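Local atomic coordinates of nicotinate-nucleotide pyrophosphorylase (Ehrlichia chaffeensis, PDB entry 3L0G), a protein that probably converts quinolinate and phosphoribosyl pyrophosphate to nicotinate mononucleotide, pyrophosphate and carbon dioxide, feeding NAD biosynthesis. Residues C[137-142]-C[264-269]; C[143-148]-C[274-279]; C[210-215]-C[229-234]. All coordinates share one frame; numbering follows the deposited sequence. Where two conformers were deposited one is given.

Interaction 1 (C[137-142]-C[264-269]); sequences VDEVSG and NVRNIA
Arg266 reaches from the helix 262-269 across to the chain that leaves the end of the helix 116-139. Its CB passes 3.6 Å from Glu139 OE2, the two side chains crossing at about a right angle. CG and CD then run past the carbonyl oxygen of Glu139. The chain is extended, with CG anti to the backbone N (chi1 -168°), and this carries the guanidinium out to the turn. There NH2 donates to Glu139 O at 2.8 Å, from above that carbonyl's plane, and also to Ser141 O at 3.0 Å, on a lone pair. NH1 adds a longer bond to Ser141 O, so two nitrogens hold one oxygen end-on. Both oxygens lie in the guanidinium plane, and three bonds fix its rotation while tying down the turn after the helix. The Glu139 carboxylate does not pair directly with the guanidinium. Its OE2 instead accepts from a water at 2.6 Å, and that water in turn accepts from the backbone N-H of Arg266.

Beneath this polar layer Val140 CG1 touches both Val265 CG2, at 3.8 Å, and Ala269 CB. Val137 at the end of helix 116-139 and Val140 just after it rest on Ile147 of the strand 146-148, and Val265 on Ile276 of the strand 275-277, so the end of one helix and the other helix lie side by side over one pair of neighbouring parallel strands.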
loop_
_atom_site.group_PDB
_atom_site.type_symbol
_atom_site.label_atom_id
_atom_site.label_comp_id
_atom_site.label_asym_id
_atom_site.label_seq_id
_atom_site.Cartn_x
_atom_site.Cartn_y
_atom_site.Cartn_z
ATOM N N VAL C 137 -31.116 -9.637 1.097
ATOM C CA VAL C 137 -31.538 -9.403 2.482
ATOM C C VAL C 137 -33.069 -9.184 2.583
ATOM O O VAL C 137 -33.739 -9.798 3.396
ATOM C CB VAL C 137 -30.719 -8.231 3.085
ATOM C CG1 VAL C 137 -31.184 -7.876 4.502
ATOM C CG2 VAL C 137 -29.224 -8.597 3.075
ATOM N N ASP C 138 -33.618 -8.316 1.749
ATOM C CA ASP C 138 -35.065 -8.065 1.764
ATOM C C ASP C 138 -35.931 -9.294 1.516
ATOM O O ASP C 138 -36.978 -9.425 2.079
ATOM C CB ASP C 138 -35.416 -6.958 0.752
ATOM C CG ASP C 138 -34.995 -5.585 1.243
ATOM O OD1 ASP C 138 -34.673 -5.433 2.442
ATOM O OD2 ASP C 138 -34.990 -4.646 0.456
ATOM N N GLU C 139 -35.457 -10.191 0.679
ATOM C CA GLU C 139 -36.204 -11.327 0.220
ATOM C C GLU C 139 -36.213 -12.438 1.250
ATOM O O GLU C 139 -37.080 -13.315 1.188
ATOM C CB GLU C 139 -35.609 -11.783 -1.130
ATOM C CG GLU C 139 -36.218 -12.992 -1.810
ATOM C CD GLU C 139 -37.696 -12.835 -2.096
ATOM O OE1 GLU C 139 -38.224 -11.696 -2.105
ATOM O OE2 GLU C 139 -38.315 -13.874 -2.299
ATOM N N VAL C 140 -35.267 -12.415 2.198
ATOM C CA VAL C 140 -35.296 -13.351 3.320
ATOM C C VAL C 140 -35.871 -12.697 4.594
ATOM O O VAL C 140 -35.808 -13.294 5.672
ATOM C CB VAL C 140 -33.889 -14.017 3.567
ATOM C CG1 VAL C 140 -33.325 -14.574 2.249
ATOM C CG2 VAL C 140 -32.879 -13.040 4.187
ATOM N N SER C 141 -36.463 -11.502 4.476
ATOM C CA SER C 141 -37.037 -10.817 5.635
ATOM C C SER C 141 -38.077 -11.668 6.361
ATOM O O SER C 141 -38.835 -12.401 5.736
ATOM C CB SER C 141 -37.705 -9.506 5.223
ATOM O OG SER C 141 -38.170 -8.818 6.372
ATOM N N GLY C 142 -38.126 -11.544 7.683
ATOM C CA GLY C 142 -39.045 -12.337 8.505
ATOM C C GLY C 142 -38.635 -13.788 8.676
ATOM O O GLY C 142 -39.441 -14.600 9.151
ATOM N N ASN C 264 -35.003 -18.098 -5.611
ATOM C CA ASN C 264 -34.992 -19.311 -4.812
ATOM C C ASN C 264 -34.363 -19.174 -3.408
ATOM O O ASN C 264 -34.334 -20.139 -2.640
ATOM C CB ASN C 264 -34.464 -20.478 -5.684
ATOM C CG ASN C 264 -33.220 -21.126 -5.153
ATOM O OD1 ASN C 264 -32.090 -20.639 -5.363
ATOM N ND2 ASN C 264 -33.401 -22.292 -4.517
ATOM N N VAL C 265 -33.911 -17.967 -3.044
ATOM C CA VAL C 265 -33.256 -17.758 -1.742
ATOM C C VAL C 265 -34.260 -17.798 -0.584
ATOM O O VAL C 265 -33.951 -18.372 0.469
ATOM C CB VAL C 265 -32.400 -16.459 -1.697
ATOM C CG1 VAL C 265 -33.252 -15.201 -1.764
ATOM C CG2 VAL C 265 -31.546 -16.448 -0.474
ATOM N N ARG C 266 -35.469 -17.246 -0.772
ATOM C CA ARG C 266 -36.479 -17.343 0.293
ATOM C C ARG C 266 -36.795 -18.782 0.652
ATOM O O ARG C 266 -36.876 -19.123 1.816
ATOM C CB ARG C 266 -37.776 -16.599 -0.037
ATOM C CG ARG C 266 -38.682 -16.472 1.169
ATOM C CD ARG C 266 -39.862 -15.485 0.957
ATOM N NE ARG C 266 -40.579 -15.316 2.227
ATOM C CZ ARG C 266 -40.178 -14.523 3.224
ATOM N NH1 ARG C 266 -40.874 -14.464 4.354
ATOM N NH2 ARG C 266 -39.066 -13.803 3.120
ATOM N N ASN C 267 -36.964 -19.624 -0.357
ATOM C CA ASN C 267 -37.225 -21.043 -0.121
ATOM C C ASN C 267 -36.142 -21.677 0.737
ATOM O O ASN C 267 -36.439 -22.454 1.640
ATOM C CB ASN C 267 -37.306 -21.816 -1.441
ATOM C CG ASN C 267 -38.579 -21.547 -2.208
ATOM O OD1 ASN C 267 -38.564 -21.547 -3.449
ATOM N ND2 ASN C 267 -39.691 -21.327 -1.491
ATOM N N ILE C 268 -34.888 -21.343 0.442
ATOM C CA ILE C 268 -33.765 -21.835 1.231
ATOM C C ILE C 268 -33.882 -21.288 2.653
ATOM O O ILE C 268 -33.695 -22.039 3.616
ATOM C CB ILE C 268 -32.411 -21.495 0.584
ATOM C CG1 ILE C 268 -32.273 -22.272 -0.744
ATOM C CG2 ILE C 268 -31.235 -21.816 1.544
ATOM C CD1 ILE C 268 -31.016 -21.993 -1.488
ATOM N N ALA C 269 -34.241 -20.007 2.793
ATOM C CA ALA C 269 -34.291 -19.377 4.116
ATOM C C ALA C 269 -35.326 -20.031 5.035
ATOM O O ALA C 269 -35.095 -20.137 6.222
ATOM C CB ALA C 269 -34.527 -17.872 4.014
HETATM O O HOH W 1 -36.837 -15.869 -2.979
#

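Interaction 2 (C[143-148]-C[274-279]); sequences TKVKIR and DYISIG. With EDO (1,2-ethanediol), chain I.
Arg148 lays its guanidinium flat on the ring of Tyr275. The planes are 11° apart, and CZ stands 3.6 Å from the ring centroid, almost on the ring normal, making this a stacked cation-pi pair. Bends at chi2 and chi3 (-136° and -80°) fold the arginine back over the ring, and NH1 comes nearest at Tyr275 CZ, 3.4 Å. Lys146 CB also touches the ring, at CD1 and CE1. Lys144 NZ forms a salt bridge with Asp274 OD1 at 3.1 Å, approaching from above the carboxylate plane, while OD2 accepts from the backbone N of Leu254. Ile147 and Ile276 occupy the other face of the sheet; Val145 CG1 packs on Ile276 CD1 at 3.9 Å, and Ile147 CG2 meets Ile278 CD1.

Backbone bonds set these groups in register: Lys146 N donates to Asp274 O, Ile276 N to Lys146 O, Arg148 N to Ile276 O at 2.8 Å and Ile278 N to Arg148 O, while a water joins Lys144 O to Asp274 O. Farther out, Glu255 takes Arg148 NH2 in a salt bridge and Ser277 OG in a hydrogen bond, and probably steadies the stacked arginine. A 1,2-ethanediol O1 is weakly bonded to Ser277 OG.

Ile147 and Ile276 thus face the helices, while Tyr275, Arg148 and Ser277 lie on the other face, beside Glu255 of strand 253-257, the pattern of parallel strands in this family's alpha/beta-barrel C-terminal domain.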
loop_
_atom_site.group_PDB
_atom_site.type_symbol
_atom_site.label_atom_id
_atom_site.label_comp_id
_atom_site.label_asym_id
_atom_site.label_seq_id
_atom_site.Cartn_x
_atom_site.Cartn_y
_atom_site.Cartn_z
ATOM N N THR C 143 -37.412 -14.135 8.261
ATOM C CA THR C 143 -36.747 -15.376 8.682
ATOM C C THR C 143 -35.571 -14.971 9.559
ATOM O O THR C 143 -35.211 -13.788 9.628
ATOM C CB THR C 143 -36.215 -16.210 7.481
ATOM O OG1 THR C 143 -35.059 -15.577 6.907
ATOM C CG2 THR C 143 -37.285 -16.387 6.415
ATOM N N LYS C 144 -34.929 -15.930 10.202
ATOM C CA LYS C 144 -33.762 -15.610 11.037
ATOM C C LYS C 144 -32.485 -15.499 10.228
ATOM O O LYS C 144 -31.430 -15.245 10.791
ATOM C CB LYS C 144 -33.552 -16.663 12.125
ATOM C CG LYS C 144 -33.249 -18.076 11.590
ATOM C CD LYS C 144 -33.071 -19.051 12.769
ATOM C CE LYS C 144 -33.200 -20.505 12.355
ATOM N NZ LYS C 144 -32.291 -21.338 13.208
ATOM N N VAL C 145 -32.572 -15.662 8.913
ATOM C CA VAL C 145 -31.368 -15.789 8.103
ATOM C C VAL C 145 -30.602 -14.468 7.927
ATOM O O VAL C 145 -31.201 -13.408 7.728
ATOM C CB VAL C 145 -31.697 -16.397 6.740
ATOM C CG1 VAL C 145 -30.483 -16.380 5.848
ATOM C CG2 VAL C 145 -32.205 -17.817 6.930
ATOM N N LYS C 146 -29.283 -14.548 8.024
ATOM C CA LYS C 146 -28.401 -13.452 7.592
ATOM C C LYS C 146 -27.700 -13.822 6.282
ATOM O O LYS C 146 -27.272 -14.961 6.092
ATOM C CB LYS C 146 -27.365 -13.133 8.682
ATOM C CG LYS C 146 -27.974 -12.799 10.072
ATOM C CD LYS C 146 -28.805 -11.528 9.980
ATOM C CE LYS C 146 -29.403 -11.120 11.298
ATOM N NZ LYS C 146 -30.104 -9.808 11.150
ATOM N N ILE C 147 -27.589 -12.866 5.373
ATOM C CA ILE C 147 -26.841 -13.056 4.127
ATOM C C ILE C 147 -25.346 -12.809 4.411
ATOM O O ILE C 147 -24.997 -11.791 5.025
ATOM C CB ILE C 147 -27.344 -12.080 3.028
ATOM C CG1 ILE C 147 -28.850 -12.331 2.711
ATOM C CG2 ILE C 147 -26.479 -12.180 1.791
ATOM C CD1 ILE C 147 -29.234 -13.834 2.379
ATOM N N ARG C 148 -24.481 -13.750 4.000
ATOM C CA ARG C 148 -23.031 -13.607 4.176
ATOM C C ARG C 148 -22.255 -13.515 2.890
ATOM O O ARG C 148 -22.660 -14.071 1.857
ATOM C CB ARG C 148 -22.428 -14.717 5.023
ATOM C CG ARG C 148 -22.960 -14.625 6.457
ATOM C CD ARG C 148 -21.980 -14.802 7.560
ATOM N NE ARG C 148 -21.693 -16.188 7.805
ATOM C CZ ARG C 148 -21.458 -16.739 8.998
ATOM N NH1 ARG C 148 -21.506 -16.048 10.127
ATOM N NH2 ARG C 148 -21.177 -18.033 9.047
ATOM N N ASP C 274 -29.260 -20.897 9.366
ATOM C CA ASP C 274 -28.916 -19.620 10.020
ATOM C C ASP C 274 -28.358 -18.565 9.069
ATOM O O ASP C 274 -28.627 -17.369 9.217
ATOM C CB ASP C 274 -27.879 -19.865 11.118
ATOM C CG ASP C 274 -28.372 -20.865 12.164
ATOM O OD1 ASP C 274 -29.358 -20.560 12.844
ATOM O OD2 ASP C 274 -27.798 -21.970 12.279
ATOM N N TYR C 275 -27.580 -19.021 8.096
ATOM C CA TYR C 275 -26.885 -18.131 7.184
ATOM C C TYR C 275 -27.034 -18.633 5.756
ATOM O O TYR C 275 -27.138 -19.839 5.529
ATOM C CB TYR C 275 -25.404 -18.085 7.547
ATOM C CG TYR C 275 -25.124 -17.502 8.927
ATOM C CD1 TYR C 275 -25.200 -16.132 9.135
ATOM C CD2 TYR C 275 -24.784 -18.307 10.003
ATOM C CE1 TYR C 275 -24.932 -15.573 10.343
ATOM C CE2 TYR C 275 -24.527 -17.740 11.277
ATOM C CZ TYR C 275 -24.599 -16.371 11.420
ATOM O OH TYR C 275 -24.372 -15.750 12.618
ATOM N N ILE C 276 -27.030 -17.706 4.803
ATOM C CA ILE C 276 -26.787 -18.058 3.405
ATOM C C ILE C 276 -25.639 -17.192 2.863
ATOM O O ILE C 276 -25.740 -15.950 2.827
ATOM C CB ILE C 276 -28.057 -17.925 2.540
ATOM C CG1 ILE C 276 -29.151 -18.870 3.075
ATOM C CG2 ILE C 276 -27.748 -18.260 1.048
ATOM C CD1 ILE C 276 -30.569 -18.485 2.624
ATOM N N SER C 277 -24.565 -17.875 2.447
ATOM C CA SER C 277 -23.368 -17.291 1.841
ATOM C C SER C 277 -23.515 -17.292 0.326
ATOM O O SER C 277 -23.792 -18.338 -0.231
ATOM C CB SER C 277 -22.144 -18.150 2.171
ATOM O OG SER C 277 -21.457 -17.666 3.294
ATOM N N ILE C 278 -23.282 -16.159 -0.339
ATOM C CA ILE C 278 -23.544 -16.043 -1.764
ATOM C C ILE C 278 -22.332 -15.433 -2.485
ATOM O O ILE C 278 -22.000 -14.286 -2.257
ATOM C CB ILE C 278 -24.796 -15.168 -2.038
ATOM C CG1 ILE C 278 -25.996 -15.682 -1.256
ATOM C CG2 ILE C 278 -25.116 -15.172 -3.529
ATOM C CD1 ILE C 278 -27.212 -14.787 -1.375
ATOM N N GLY C 279 -21.686 -16.224 -3.345
ATOM C CA GLY C 279 -20.500 -15.789 -4.096
ATOM C C GLY C 279 -20.843 -14.683 -5.072
ATOM O O GLY C 279 -20.089 -13.731 -5.218
HETATM C C1 EDO I . -18.434 -19.160 3.835
HETATM O O1 EDO I . -18.097 -18.127 2.918
HETATM C C2 EDO I . -18.340 -18.649 5.275
HETATM O O2 EDO I . -19.465 -17.831 5.652
HETATM O O HOH W 2 -29.163 -16.065 11.601
#

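Interaction 3 (C[210-215]-C[229-234]); sequences IAIECD and DMILLD
Glu213 and Leu232 stand side by side on one face of the sheet and point the same way, with Glu213 CB 3.7 Å from Leu232 CD2. The glutamate CG lies between its backbone N and carbonyl carbon (chi1 46°), whereas Leu232 CG is anti to its own N, and both chains rise together from paired positions. Glu213 OE1 is bonded to the backbone N of Asp185, which helps to fix the carboxylate. Another acid is near: Glu213 OE1 lies 4.5 Å from Asp234 OD2. Earlier on the same face, Met230 runs past Ala211, whose CB meets CB, CG, SD and CE in turn, the last at 3.7 Å.

The opposite face carries Ile212, Cys214, Ile231 and Leu233. Cys214 SG touches Ile231 CG2 at 3.8 Å, and Ile212 CG2 faces Ile231 CG1 more loosely. Both Ile212 and Cys214 lean on Ser223 of helix 217-225, and Ile212 also on Ile194 of helix 194-204.

Between the faces the backbones alternate as donor and acceptor: Ile212 N to Met230 O, Leu232 N to Ile212 O at 2.9 Å and nearly straight (178°), Cys214 N to Leu232 O, and Asp234 N to Cys214 O. At the start of the pair a side chain joins in. Asp229 OD2 accepts from Ile210 N at 2.8 Å, on the anti side of the carboxylate, and Asp229 N returns a bond to Ile210 O.

Two parallel strands in direct contact, joined through the helix 217-225, form a beta-alpha-beta unit. Such units build the alpha/beta-barrel domain of quinolinate phosphoribosyltransferases, in which helices pack outside the strands.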
loop_
_atom_site.group_PDB
_atom_site.type_symbol
_atom_site.label_atom_id
_atom_site.label_comp_id
_atom_site.label_asym_id
_atom_site.label_seq_id
_atom_site.Cartn_x
_atom_site.Cartn_y
_atom_site.Cartn_z
ATOM N N ILE C 210 -14.903 -23.894 15.096
ATOM C CA ILE C 210 -14.638 -24.718 13.904
ATOM C C ILE C 210 -15.820 -24.751 12.991
ATOM O O ILE C 210 -16.868 -25.228 13.401
ATOM C CB ILE C 210 -14.266 -26.170 14.262
ATOM C CG1 ILE C 210 -13.077 -26.190 15.235
ATOM C CG2 ILE C 210 -13.960 -26.946 12.996
ATOM C CD1 ILE C 210 -12.458 -27.576 15.452
ATOM N N ALA C 211 -15.633 -24.242 11.761
ATOM C CA ALA C 211 -16.576 -24.424 10.637
ATOM C C ALA C 211 -16.042 -25.426 9.628
ATOM O O ALA C 211 -14.846 -25.460 9.372
ATOM C CB ALA C 211 -16.832 -23.110 9.924
ATOM N N ILE C 212 -16.934 -26.227 9.023
ATOM C CA ILE C 212 -16.520 -27.215 8.025
ATOM C C ILE C 212 -17.515 -27.302 6.866
ATOM O O ILE C 212 -18.725 -27.285 7.078
ATOM C CB ILE C 212 -16.300 -28.589 8.670
ATOM C CG1 ILE C 212 -15.808 -29.630 7.631
ATOM C CG2 ILE C 212 -17.569 -29.053 9.382
ATOM C CD1 ILE C 212 -15.255 -30.972 8.267
ATOM N N GLU C 213 -17.020 -27.360 5.637
ATOM C CA GLU C 213 -17.930 -27.536 4.508
ATOM C C GLU C 213 -18.190 -28.998 4.137
ATOM O O GLU C 213 -17.276 -29.837 4.032
ATOM C CB GLU C 213 -17.567 -26.689 3.295
ATOM C CG GLU C 213 -16.170 -26.668 2.884
ATOM C CD GLU C 213 -15.973 -26.029 1.495
ATOM O OE1 GLU C 213 -15.395 -26.719 0.607
ATOM O OE2 GLU C 213 -16.414 -24.853 1.314
ATOM N N CYS C 214 -19.470 -29.283 3.971
ATOM C CA CYS C 214 -19.973 -30.603 3.664
ATOM C C CYS C 214 -20.730 -30.552 2.338
ATOM O O CYS C 214 -21.474 -29.600 2.079
ATOM C CB CYS C 214 -20.922 -31.019 4.774
ATOM S SG CYS C 214 -20.183 -31.136 6.445
ATOM N N ASP C 215 -20.567 -31.559 1.496
ATOM C CA ASP C 215 -21.411 -31.652 0.315
ATOM C C ASP C 215 -22.322 -32.859 0.245
ATOM O O ASP C 215 -22.952 -33.065 -0.770
ATOM C CB ASP C 215 -20.632 -31.442 -0.987
ATOM C CG ASP C 215 -19.513 -32.391 -1.161
ATOM O OD1 ASP C 215 -19.492 -33.438 -0.472
ATOM O OD2 ASP C 215 -18.632 -32.071 -2.003
ATOM N N ASP C 229 -18.751 -26.342 15.370
ATOM C CA ASP C 229 -19.574 -25.199 15.756
ATOM C C ASP C 229 -20.470 -24.796 14.593
ATOM O O ASP C 229 -21.563 -24.277 14.799
ATOM C CB ASP C 229 -18.670 -24.041 16.209
ATOM C CG ASP C 229 -17.811 -24.419 17.404
ATOM O OD1 ASP C 229 -18.370 -24.454 18.521
ATOM O OD2 ASP C 229 -16.610 -24.688 17.228
ATOM N N MET C 230 -20.033 -25.096 13.375
ATOM C CA MET C 230 -20.675 -24.572 12.178
ATOM C C MET C 230 -20.442 -25.502 11.015
ATOM O O MET C 230 -19.330 -25.980 10.793
ATOM C CB MET C 230 -20.116 -23.181 11.851
ATOM C CG MET C 230 -20.551 -22.567 10.500
ATOM S SD MET C 230 -20.017 -20.838 10.419
ATOM C CE MET C 230 -19.412 -20.740 8.704
ATOM N N ILE C 231 -21.523 -25.767 10.299
ATOM C CA ILE C 231 -21.520 -26.656 9.142
ATOM C C ILE C 231 -22.035 -25.875 7.933
ATOM O O ILE C 231 -23.090 -25.257 7.970
ATOM C CB ILE C 231 -22.391 -27.896 9.389
ATOM C CG1 ILE C 231 -21.755 -28.796 10.441
ATOM C CG2 ILE C 231 -22.568 -28.685 8.095
ATOM C CD1 ILE C 231 -22.668 -29.976 10.866
ATOM N N LEU C 232 -21.260 -25.903 6.868
ATOM C CA LEU C 232 -21.603 -25.263 5.620
ATOM C C LEU C 232 -22.118 -26.331 4.657
ATOM O O LEU C 232 -21.501 -27.390 4.502
ATOM C CB LEU C 232 -20.353 -24.581 5.068
ATOM C CG LEU C 232 -20.491 -23.602 3.920
ATOM C CD1 LEU C 232 -19.450 -22.479 4.060
ATOM C CD2 LEU C 232 -20.332 -24.347 2.571
ATOM N N LEU C 233 -23.263 -26.068 4.042
ATOM C CA LEU C 233 -23.850 -26.987 3.064
ATOM C C LEU C 233 -23.510 -26.464 1.647
ATOM O O LEU C 233 -23.992 -25.400 1.233
ATOM C CB LEU C 233 -25.353 -27.112 3.299
ATOM C CG LEU C 233 -25.817 -27.476 4.732
ATOM C CD1 LEU C 233 -27.356 -27.403 4.883
ATOM C CD2 LEU C 233 -25.334 -28.874 5.150
ATOM N N ASP C 234 -22.630 -27.176 0.942
ATOM C CA ASP C 234 -22.073 -26.687 -0.339
ATOM C C ASP C 234 -22.804 -27.379 -1.498
ATOM O O ASP C 234 -22.728 -28.584 -1.646
ATOM C CB ASP C 234 -20.562 -26.951 -0.396
ATOM C CG ASP C 234 -19.856 -26.229 -1.561
ATOM O OD1 ASP C 234 -20.150 -25.027 -1.820
ATOM O OD2 ASP C 234 -18.969 -26.863 -2.202
#

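How the interactions relate
From the N terminus, the helix 116-139 ends within 137-142, and the chain goes straight on into 143-148, the first halves of interactions 1 and 2. The chain then runs through the other strands and helices between, where interaction 3 closes a short loop round helix 217-225, nested inside both larger loops. It returns at 264-269 to close interaction 1 and at 274-279 to close interaction 2, so these two cross. They also touch, Ile268 CG2 lying 3.6 Å from Ile276 CD1, which joins the helix layer to the strands. Interactions 2 and 3 belong to one parallel sheet, with strand 253-257 between 275-277 and 230-234.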